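Local coordinates for protein WZI (Escherichia coli, PDB 2YNK) that binds carbohydrate as an outer membrane beta-barrel lectin and takes part in the assembly of group 1 capsule, at residues A[64-78]-A[442-456]. Sequence-based numbering, arbitrary orientation.
Sequences ALKADFRVTGYTSTD and DDVGASAGIEIPFSL. With D12 (dodecane), chain H; D12 (dodecane), chain I; D12 (dodecane), chain G.
Strand 69-76, the first of the barrel, pairs antiparallel with strand 444-454, the last, so this seam closes the 18-stranded outer membrane beta-barrel. Backbone hydrogen bonds run in reciprocal pairs from Phe69 with Phe454 to Thr75 with Ala448. Beyond them the ladder borrows a side chain: Thr77 N still donates to Ala446 O, but Ala446 N finds Thr77 OG1 (3.1 Å), which chi1 of 60° holds between the backbone N and carbonyl carbon.

The two faces differ. Phe69, Val71, Ile452 and Phe454 lie on the same face as Thr75 and Ala448, where bound dodecanes touch the wall, consistent with a lipid-facing surface. There the Phe69 and Phe454 rings meet rim to rim, their planes 20° apart and CD2 of Phe69 3.4 Å from CD2 of Phe454. On the other face Arg70 lies alongside Glu451, with NH2 of Arg70 3.5 Å from OE2 of Glu451 in a long salt bridge; Thr72 CG2 covers one guanidinium face, and Arg61 also binds the carboxylate. The phenol end of Tyr74 reaches Ser447 CB, while its hydroxyl hydrogen-bonds to Arg120. Near the C-terminus, Leu456 N donates to the anti lone pair of Asp68 OD2 at 3.0 Å.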
ATOM      1  N   ALA A  64      12.046 -11.299 -10.433  1.00 53.06           N
ATOM      2  CA  ALA A  64      12.874 -10.148 -10.081  1.00 52.75           C
ATOM      3  C   ALA A  64      12.797  -9.874  -8.573  1.00 51.55           C
ATOM      4  O   ALA A  64      13.805  -9.853  -7.880  1.00 50.79           O
ATOM      5  CB  ALA A  64      12.430  -8.922 -10.869  1.00 50.79           C
ATOM      6  N   LEU A  65      11.578  -9.703  -8.083  1.00 50.89           N
ATOM      7  CA  LEU A  65      11.326  -9.410  -6.681  1.00 50.39           C
ATOM      8  C   LEU A  65      11.947 -10.439  -5.740  1.00 51.32           C
ATOM      9  O   LEU A  65      12.571 -10.073  -4.731  1.00 50.95           O
ATOM     10  CB  LEU A  65       9.813  -9.333  -6.430  1.00 48.36           C
ATOM     11  CG  LEU A  65       9.137  -8.091  -7.008  1.00 47.39           C
ATOM     12  CD1 LEU A  65       7.620  -8.190  -6.959  1.00 45.26           C
ATOM     13  CD2 LEU A  65       9.627  -6.873  -6.242  1.00 48.19           C
ATOM     14  N   LYS A  66      11.785 -11.717  -6.072  1.00 50.59           N
ATOM     15  CA  LYS A  66      12.221 -12.790  -5.182  1.00 50.61           C
ATOM     16  C   LYS A  66      13.534 -13.460  -5.599  1.00 52.39           C
ATOM     17  O   LYS A  66      13.848 -14.550  -5.124  1.00 54.24           O
ATOM     18  CB  LYS A  66      11.108 -13.824  -5.039  1.00 50.32           C
ATOM     19  CG  LYS A  66       9.864 -13.274  -4.369  1.00 48.48           C
ATOM     20  CD  LYS A  66       8.974 -14.387  -3.865  1.00 48.67           C
ATOM     21  CE  LYS A  66       7.948 -13.873  -2.882  1.00 48.55           C
ATOM     22  NZ  LYS A  66       8.502 -13.762  -1.498  1.00 50.93           N
ATOM     23  N   ALA A  67      14.311 -12.795  -6.452  1.00 53.75           N
ATOM     24  CA  ALA A  67      15.644 -13.273  -6.840  1.00 56.57           C
ATOM     25  C   ALA A  67      16.504 -13.625  -5.627  1.00 58.32           C
ATOM     26  O   ALA A  67      16.401 -12.990  -4.582  1.00 57.30           O
ATOM     27  CB  ALA A  67      16.352 -12.221  -7.681  1.00 56.82           C
ATOM     28  N   ASP A  68      17.362 -14.629  -5.783  1.00 62.16           N
ATOM     29  CA  ASP A  68      18.205 -15.119  -4.685  1.00 64.26           C
ATOM     30  C   ASP A  68      18.859 -13.995  -3.901  1.00 62.56           C
ATOM     31  O   ASP A  68      18.869 -14.006  -2.671  1.00 61.62           O
ATOM     32  CB  ASP A  68      19.308 -16.049  -5.222  1.00 67.24           C
ATOM     33  CG  ASP A  68      18.781 -17.411  -5.642  1.00 67.72           C
ATOM     34  OD1 ASP A  68      17.662 -17.775  -5.238  1.00 66.70           O
ATOM     35  OD2 ASP A  68      19.499 -18.123  -6.376  1.00 71.74           O
ATOM     36  N   PHE A  69      19.421 -13.041  -4.628  1.00 64.46           N
ATOM     37  CA  PHE A  69      20.083 -11.899  -4.024  1.00 66.67           C
ATOM     38  C   PHE A  69      19.693 -10.657  -4.814  1.00 64.70           C
ATOM     39  O   PHE A  69      19.668 -10.684  -6.043  1.00 63.54           O
ATOM     40  CB  PHE A  69      21.596 -12.117  -4.007  1.00 71.11           C
ATOM     41  CG  PHE A  69      22.373 -10.944  -3.485  1.00 76.43           C
ATOM     42  CD1 PHE A  69      22.103 -10.419  -2.224  1.00 79.25           C
ATOM     43  CD2 PHE A  69      23.386 -10.366  -4.245  1.00 80.62           C
ATOM     44  CE1 PHE A  69      22.820  -9.334  -1.735  1.00 80.16           C
ATOM     45  CE2 PHE A  69      24.108  -9.283  -3.759  1.00 82.24           C
ATOM     46  CZ  PHE A  69      23.824  -8.766  -2.503  1.00 81.44           C
ATOM     47  N   ARG A  70      19.352  -9.580  -4.108  1.00 62.83           N
ATOM     48  CA  ARG A  70      18.835  -8.385  -4.759  1.00 60.36           C
ATOM     49  C   ARG A  70      19.378  -7.103  -4.143  1.00 59.27           C
ATOM     50  O   ARG A  70      19.246  -6.872  -2.940  1.00 60.33           O
ATOM     51  CB  ARG A  70      17.317  -8.390  -4.699  1.00 59.01           C
ATOM     52  CG  ARG A  70      16.685  -7.504  -5.756  1.00 61.12           C
ATOM     53  CD  ARG A  70      15.235  -7.875  -6.017  1.00 61.64           C
ATOM     54  NE  ARG A  70      14.292  -6.884  -5.512  1.00 62.07           N
ATOM     55  CZ  ARG A  70      13.801  -5.868  -6.220  1.00 62.54           C
ATOM     56  NH1 ARG A  70      14.160  -5.669  -7.487  1.00 62.02           N
ATOM     57  NH2 ARG A  70      12.939  -5.037  -5.653  1.00 62.67           N
ATOM     58  N   VAL A  71      20.007  -6.281  -4.974  1.00 58.16           N
ATOM     59  CA  VAL A  71      20.516  -5.001  -4.531  1.00 58.93           C
ATOM     60  C   VAL A  71      19.600  -3.906  -5.045  1.00 58.81           C
ATOM     61  O   VAL A  71      19.278  -3.877  -6.232  1.00 60.39           O
ATOM     62  CB  VAL A  71      21.936  -4.742  -5.048  1.00 59.92           C
ATOM     63  CG1 VAL A  71      22.362  -3.327  -4.691  1.00 59.30           C
ATOM     64  CG2 VAL A  71      22.908  -5.759  -4.465  1.00 60.08           C
ATOM     65  N   THR A  72      19.182  -3.018  -4.148  1.00 57.51           N
ATOM     66  CA  THR A  72      18.331  -1.891  -4.517  1.00 56.57           C
ATOM     67  C   THR A  72      18.933  -0.588  -4.009  1.00 58.08           C
ATOM     68  O   THR A  72      19.660  -0.566  -3.008  1.00 59.20           O
ATOM     69  CB  THR A  72      16.893  -2.030  -3.975  1.00 55.77           C
ATOM     70  OG1 THR A  72      16.907  -2.026  -2.541  1.00 54.97           O
ATOM     71  CG2 THR A  72      16.232  -3.321  -4.501  1.00 54.82           C
ATOM     72  N   GLY A  73      18.626   0.490  -4.725  1.00 56.52           N
ATOM     73  CA  GLY A  73      19.200   1.795  -4.466  1.00 54.74           C
ATOM     74  C   GLY A  73      18.199   2.883  -4.786  1.00 54.88           C
ATOM     75  O   GLY A  73      17.368   2.731  -5.692  1.00 51.33           O
ATOM     76  N   TYR A  74      18.267   3.967  -4.011  1.00 54.70           N
ATOM     77  CA  TYR A  74      17.472   5.161  -4.251  1.00 53.32           C
ATOM     78  C   TYR A  74      18.326   6.369  -3.922  1.00 54.42           C
ATOM     79  O   TYR A  74      19.056   6.354  -2.944  1.00 57.74           O
ATOM     80  CB  TYR A  74      16.231   5.143  -3.376  1.00 53.52           C
ATOM     81  CG  TYR A  74      15.368   6.390  -3.460  1.00 55.10           C
ATOM     82  CD1 TYR A  74      14.441   6.548  -4.482  1.00 54.79           C
ATOM     83  CD2 TYR A  74      15.467   7.401  -2.501  1.00 55.06           C
ATOM     84  CE1 TYR A  74      13.640   7.675  -4.555  1.00 55.13           C
ATOM     85  CE2 TYR A  74      14.668   8.532  -2.570  1.00 55.24           C
ATOM     86  CZ  TYR A  74      13.755   8.664  -3.598  1.00 54.38           C
ATOM     87  OH  TYR A  74      12.950   9.779  -3.683  1.00 55.13           O
ATOM     88  N   THR A  75      18.243   7.402  -4.748  1.00 54.94           N
ATOM     89  CA  THR A  75      18.915   8.672  -4.486  1.00 55.31           C
ATOM     90  C   THR A  75      18.045   9.815  -4.987  1.00 55.24           C
ATOM     91  O   THR A  75      17.298   9.649  -5.949  1.00 53.96           O
ATOM     92  CB  THR A  75      20.282   8.743  -5.185  1.00 56.63           C
ATOM     93  OG1 THR A  75      20.894   9.999  -4.904  1.00 56.00           O
ATOM     94  CG2 THR A  75      20.131   8.582  -6.702  1.00 57.23           C
ATOM     95  N   SER A  76      18.142  10.974  -4.342  1.00 56.52           N
ATOM     96  CA  SER A  76      17.301  12.116  -4.712  1.00 55.71           C
ATOM     97  C   SER A  76      17.870  13.468  -4.302  1.00 55.38           C
ATOM     98  O   SER A  76      18.779  13.567  -3.481  1.00 55.63           O
ATOM     99  CB  SER A  76      15.911  11.956  -4.104  1.00 55.29           C
ATOM    100  OG  SER A  76      15.992  11.857  -2.696  1.00 56.21           O
ATOM    101  N   THR A  77      17.310  14.511  -4.895  1.00 53.99           N
ATOM    102  CA  THR A  77      17.697  15.861  -4.580  1.00 54.10           C
ATOM    103  C   THR A  77      17.020  16.292  -3.286  1.00 56.07           C
ATOM    104  O   THR A  77      17.592  17.049  -2.508  1.00 57.05           O
ATOM    105  CB  THR A  77      17.325  16.827  -5.718  1.00 53.16           C
ATOM    106  OG1 THR A  77      15.913  16.807  -5.927  1.00 52.97           O
ATOM    107  CG2 THR A  77      18.021  16.440  -7.001  1.00 52.02           C
ATOM    108  N   ASP A  78      15.806  15.802  -3.055  1.00 57.56           N
ATOM    109  CA  ASP A  78      15.019  16.192  -1.886  1.00 59.70           C
ATOM    110  C   ASP A  78      13.775  15.316  -1.796  1.00 60.43           C
ATOM    111  O   ASP A  78      13.491  14.511  -2.685  1.00 62.08           O
ATOM    112  CB  ASP A  78      14.586  17.669  -2.009  1.00 62.31           C
ATOM    113  CG  ASP A  78      14.289  18.341  -0.657  1.00 63.16           C
ATOM    114  OD1 ASP A  78      14.240  17.668   0.399  1.00 64.16           O
ATOM    115  OD2 ASP A  78      14.098  19.578  -0.664  1.00 66.14           O
ATOM    116  N   ASP A 442      12.368  21.470  -1.666  1.00 62.65           N
ATOM    117  CA  ASP A 442      12.552  22.259  -2.888  1.00 63.32           C
ATOM    118  C   ASP A 442      11.357  22.128  -3.823  1.00 62.92           C
ATOM    119  O   ASP A 442      10.846  21.026  -4.019  1.00 64.71           O
ATOM    120  CB  ASP A 442      13.809  21.811  -3.624  1.00 63.10           C
ATOM    121  CG  ASP A 442      15.044  21.911  -2.773  1.00 66.50           C
ATOM    122  OD1 ASP A 442      15.137  22.857  -1.949  1.00 69.06           O
ATOM    123  OD2 ASP A 442      15.919  21.030  -2.919  1.00 67.99           O
ATOM    124  N   ASP A 443      10.919  23.240  -4.412  1.00 62.52           N
ATOM    125  CA  ASP A 443       9.780  23.187  -5.332  1.00 64.28           C
ATOM    126  C   ASP A 443      10.006  22.245  -6.543  1.00 62.05           C
ATOM    127  O   ASP A 443       9.057  21.642  -7.030  1.00 60.31           O
ATOM    128  CB  ASP A 443       9.325  24.592  -5.765  1.00 68.03           C
ATOM    129  CG  ASP A 443      10.443  25.433  -6.349  1.00 73.14           C
ATOM    130  OD1 ASP A 443      11.533  24.890  -6.643  1.00 74.84           O
ATOM    131  OD2 ASP A 443      10.223  26.654  -6.518  1.00 79.29           O
ATOM    132  N   VAL A 444      11.254  22.107  -7.001  1.00 60.90           N
ATOM    133  CA  VAL A 444      11.610  21.136  -8.039  1.00 59.26           C
ATOM    134  C   VAL A 444      12.590  20.125  -7.493  1.00 57.75           C
ATOM    135  O   VAL A 444      13.434  20.455  -6.665  1.00 60.00           O
ATOM    136  CB  VAL A 444      12.297  21.783  -9.253  1.00 61.97           C
ATOM    137  CG1 VAL A 444      12.263  20.837 -10.450  1.00 59.93           C
ATOM    138  CG2 VAL A 444      11.633  23.102  -9.595  1.00 65.59           C
ATOM    139  N   GLY A 445      12.488  18.897  -7.984  1.00 56.27           N
ATOM    140  CA  GLY A 445      13.404  17.837  -7.600  1.00 54.37           C
ATOM    141  C   GLY A 445      13.299  16.619  -8.503  1.00 55.04           C
ATOM    142  O   GLY A 445      12.374  16.494  -9.312  1.00 56.84           O
ATOM    143  N   ALA A 446      14.263  15.723  -8.358  1.00 53.77           N
ATOM    144  CA  ALA A 446      14.304  14.504  -9.133  1.00 53.97           C
ATOM    145  C   ALA A 446      14.884  13.405  -8.265  1.00 53.61           C
ATOM    146  O   ALA A 446      15.795  13.651  -7.475  1.00 54.26           O
ATOM    147  CB  ALA A 446      15.152  14.701 -10.373  1.00 54.11           C
ATOM    148  N   SER A 447      14.328  12.205  -8.385  1.00 52.57           N
ATOM    149  CA  SER A 447      14.900  11.038  -7.738  1.00 51.55           C
ATOM    150  C   SER A 447      15.256  10.006  -8.803  1.00 51.63           C
ATOM    151  O   SER A 447      14.996  10.216  -9.983  1.00 50.89           O
ATOM    152  CB  SER A 447      13.957  10.468  -6.676  1.00 49.97           C
ATOM    153  OG  SER A 447      12.722  10.070  -7.220  1.00 50.74           O
ATOM    154  N   ALA A 448      15.896   8.923  -8.378  1.00 51.82           N
ATOM    155  CA  ALA A 448      16.277   7.832  -9.273  1.00 53.75           C
ATOM    156  C   ALA A 448      16.572   6.594  -8.444  1.00 52.37           C
ATOM    157  O   ALA A 448      17.329   6.670  -7.478  1.00 54.46           O
ATOM    158  CB  ALA A 448      17.494   8.208 -10.108  1.00 53.58           C
ATOM    159  N   GLY A 449      15.960   5.475  -8.813  1.00 50.32           N
ATOM    160  CA  GLY A 449      16.186   4.204  -8.140  1.00 50.18           C
ATOM    161  C   GLY A 449      16.689   3.125  -9.090  1.00 52.46           C
ATOM    162  O   GLY A 449      16.564   3.235 -10.310  1.00 51.22           O
ATOM    163  N   ILE A 450      17.247   2.066  -8.511  1.00 53.91           N
ATOM    164  CA  ILE A 450      17.873   0.998  -9.272  1.00 54.08           C
ATOM    165  C   ILE A 450      17.567  -0.357  -8.637  1.00 54.50           C
ATOM    166  O   ILE A 450      17.450  -0.457  -7.423  1.00 51.69           O
ATOM    167  CB  ILE A 450      19.394   1.227  -9.354  1.00 54.77           C
ATOM    168  CG1 ILE A 450      20.006   0.385 -10.471  1.00 55.68           C
ATOM    169  CG2 ILE A 450      20.056   0.940  -8.013  1.00 54.43           C
ATOM    170  CD1 ILE A 450      21.410   0.810 -10.834  1.00 56.08           C
ATOM    171  N   GLU A 451      17.415  -1.385  -9.473  1.00 57.42           N
ATOM    172  CA  GLU A 451      17.168  -2.754  -9.015  1.00 57.90           C
ATOM    173  C   GLU A 451      18.109  -3.713  -9.736  1.00 58.99           C
ATOM    174  O   GLU A 451      18.142  -3.732 -10.971  1.00 58.40           O
ATOM    175  CB  GLU A 451      15.733  -3.172  -9.327  1.00 60.91           C
ATOM    176  CG  GLU A 451      14.644  -2.350  -8.648  1.00 62.27           C
ATOM    177  CD  GLU A 451      13.236  -2.826  -9.006  1.00 64.74           C
ATOM    178  OE1 GLU A 451      13.057  -3.401 -10.102  1.00 66.53           O
ATOM    179  OE2 GLU A 451      12.302  -2.642  -8.189  1.00 64.49           O
ATOM    180  N   ILE A 452      18.863  -4.503  -8.973  1.00 58.37           N
ATOM    181  CA  ILE A 452      19.785  -5.490  -9.544  1.00 59.40           C
ATOM    182  C   ILE A 452      19.547  -6.858  -8.911  1.00 58.42           C
ATOM    183  O   ILE A 452      19.972  -7.104  -7.782  1.00 57.77           O
ATOM    184  CB  ILE A 452      21.270  -5.102  -9.336  1.00 62.15           C
ATOM    185  CG1 ILE A 452      21.568  -3.685  -9.843  1.00 61.54           C
ATOM    186  CG2 ILE A 452      22.172  -6.083 -10.069  1.00 64.86           C
ATOM    187  CD1 ILE A 452      21.259  -2.600  -8.844  1.00 59.93           C
ATOM    188  N   PRO A 453      18.860  -7.757  -9.630  1.00 59.41           N
ATOM    189  CA  PRO A 453      18.686  -9.129  -9.143  1.00 60.65           C
ATOM    190  C   PRO A 453      19.825 -10.063  -9.570  1.00 61.97           C
ATOM    191  O   PRO A 453      20.322  -9.943 -10.677  1.00 61.63           O
ATOM    192  CB  PRO A 453      17.356  -9.567  -9.774  1.00 61.15           C
ATOM    193  CG  PRO A 453      16.867  -8.409 -10.588  1.00 60.67           C
ATOM    194  CD  PRO A 453      18.033  -7.508 -10.818  1.00 60.12           C
ATOM    195  N   PHE A 454      20.219 -10.971  -8.680  1.00 63.92           N
ATOM    196  CA  PHE A 454      21.333 -11.899  -8.892  1.00 66.12           C
ATOM    197  C   PHE A 454      20.905 -13.315  -8.527  1.00 68.89           C
ATOM    198  O   PHE A 454      20.100 -13.500  -7.615  1.00 68.79           O
ATOM    199  CB  PHE A 454      22.509 -11.557  -7.971  1.00 66.40           C
ATOM    200  CG  PHE A 454      23.225 -10.281  -8.307  1.00 67.10           C
ATOM    201  CD1 PHE A 454      24.049 -10.199  -9.426  1.00 69.92           C
ATOM    202  CD2 PHE A 454      23.135  -9.174  -7.465  1.00 66.56           C
ATOM    203  CE1 PHE A 454      24.734  -9.029  -9.724  1.00 70.11           C
ATOM    204  CE2 PHE A 454      23.821  -8.002  -7.754  1.00 66.42           C
ATOM    205  CZ  PHE A 454      24.621  -7.929  -8.884  1.00 68.75           C
ATOM    206  N   SER A 455      21.477 -14.311  -9.205  1.00 73.59           N
ATOM    207  CA  SER A 455      21.302 -15.725  -8.837  1.00 76.54           C
ATOM    208  C   SER A 455      22.463 -16.200  -7.968  1.00 78.62           C
ATOM    209  O   SER A 455      23.573 -15.668  -8.060  1.00 78.46           O
ATOM    210  CB  SER A 455      21.230 -16.610 -10.084  1.00 79.71           C
ATOM    211  OG  SER A 455      20.236 -16.154 -10.985  1.00 82.08           O
ATOM    212  N   LEU A 456      22.200 -17.209  -7.134  1.00 81.05           N
ATOM    213  CA  LEU A 456      23.228 -17.839  -6.290  1.00 81.90           C
ATOM    214  C   LEU A 456      23.147 -19.360  -6.393  1.00 84.38           C
ATOM    215  O   LEU A 456      23.139 -19.916  -7.494  1.00 86.34           O
ATOM    216  CB  LEU A 456      23.066 -17.401  -4.830  1.00 81.20           C
ATOM    217  CG  LEU A 456      23.482 -15.957  -4.522  1.00 79.27           C
ATOM    218  CD1 LEU A 456      22.959 -15.505  -3.166  1.00 76.61           C
ATOM    219  CD2 LEU A 456      24.996 -15.820  -4.598  1.00 79.58           C
TER
HETATM  220  C1  D12 H1007      15.608  13.478 -14.505  1.00 45.06           C
HETATM  221  C2  D12 H1007      15.956  12.467 -13.415  1.00 47.77           C
HETATM  222  C3  D12 H1007      17.306  12.736 -12.733  1.00 47.41           C
HETATM  223  C4  D12 H1007      17.428  12.006 -11.392  1.00 49.13           C
HETATM  224  C5  D12 H1007      18.775  12.272 -10.704  1.00 49.95           C
HETATM  225  C6  D12 H1007      18.657  12.725  -9.241  1.00 49.83           C
HETATM  226  C7  D12 H1007      19.961  12.469  -8.489  1.00 50.50           C
HETATM  227  C8  D12 H1007      20.204  13.473  -7.363  1.00 52.45           C
HETATM  228  C9  D12 H1007      21.062  12.882  -6.237  1.00 52.90           C
HETATM  229  C10 D12 H1007      21.869  13.950  -5.499  1.00 53.12           C
HETATM  230  C11 D12 H1007      22.559  13.412  -4.245  1.00 52.02           C
HETATM  231  C12 D12 H1007      23.989  13.903  -4.181  1.00 50.93           C
HETATM  232  C1  D12 I1008      21.103   5.418  -8.886  1.00 69.42           C
HETATM  233  C2  D12 I1008      20.941   4.841  -7.494  1.00 73.11           C
HETATM  234  C3  D12 I1008      22.200   5.070  -6.655  1.00 72.46           C
HETATM  235  C4  D12 I1008      21.910   5.030  -5.152  1.00 73.29           C
HETATM  236  C5  D12 I1008      23.121   5.474  -4.326  1.00 73.32           C
HETATM  237  C6  D12 I1008      22.746   5.862  -2.893  1.00 73.77           C
HETATM  238  C7  D12 I1008      23.775   5.369  -1.871  1.00 74.98           C
HETATM  239  C8  D12 I1008      23.577   6.010  -0.495  1.00 75.49           C
HETATM  240  C9  D12 I1008      24.284   5.219   0.607  1.00 75.97           C
HETATM  241  C10 D12 I1008      23.972   5.763   2.003  1.00 77.84           C
HETATM  242  C11 D12 I1008      25.092   6.660   2.529  1.00 80.10           C
HETATM  243  C12 D12 I1008      26.257   5.854   3.071  1.00 78.14           C
HETATM  244  C1  D12 G1006      18.498  17.924 -14.896  1.00 53.52           C
HETATM  245  C2  D12 G1006      17.970  17.487 -13.540  1.00 55.02           C
HETATM  246  C3  D12 G1006      16.860  18.416 -13.041  1.00 55.95           C
HETATM  247  C4  D12 G1006      16.426  18.119 -11.603  1.00 58.11           C
HETATM  248  C5  D12 G1006      17.425  18.571 -10.532  1.00 59.07           C
HETATM  249  C6  D12 G1006      16.842  19.622  -9.586  1.00 61.75           C
HETATM  250  C7  D12 G1006      17.692  19.815  -8.326  1.00 64.95           C
HETATM  251  C8  D12 G1006      18.060  21.271  -8.020  1.00 66.45           C
HETATM  252  C9  D12 G1006      16.999  22.051  -7.234  1.00 68.21           C
HETATM  253  C10 D12 G1006      17.567  23.406  -6.786  1.00 72.35           C
HETATM  254  C11 D12 G1006      16.696  24.150  -5.771  1.00 72.15           C
HETATM  255  C12 D12 G1006      17.517  24.559  -4.565  1.00 71.07           C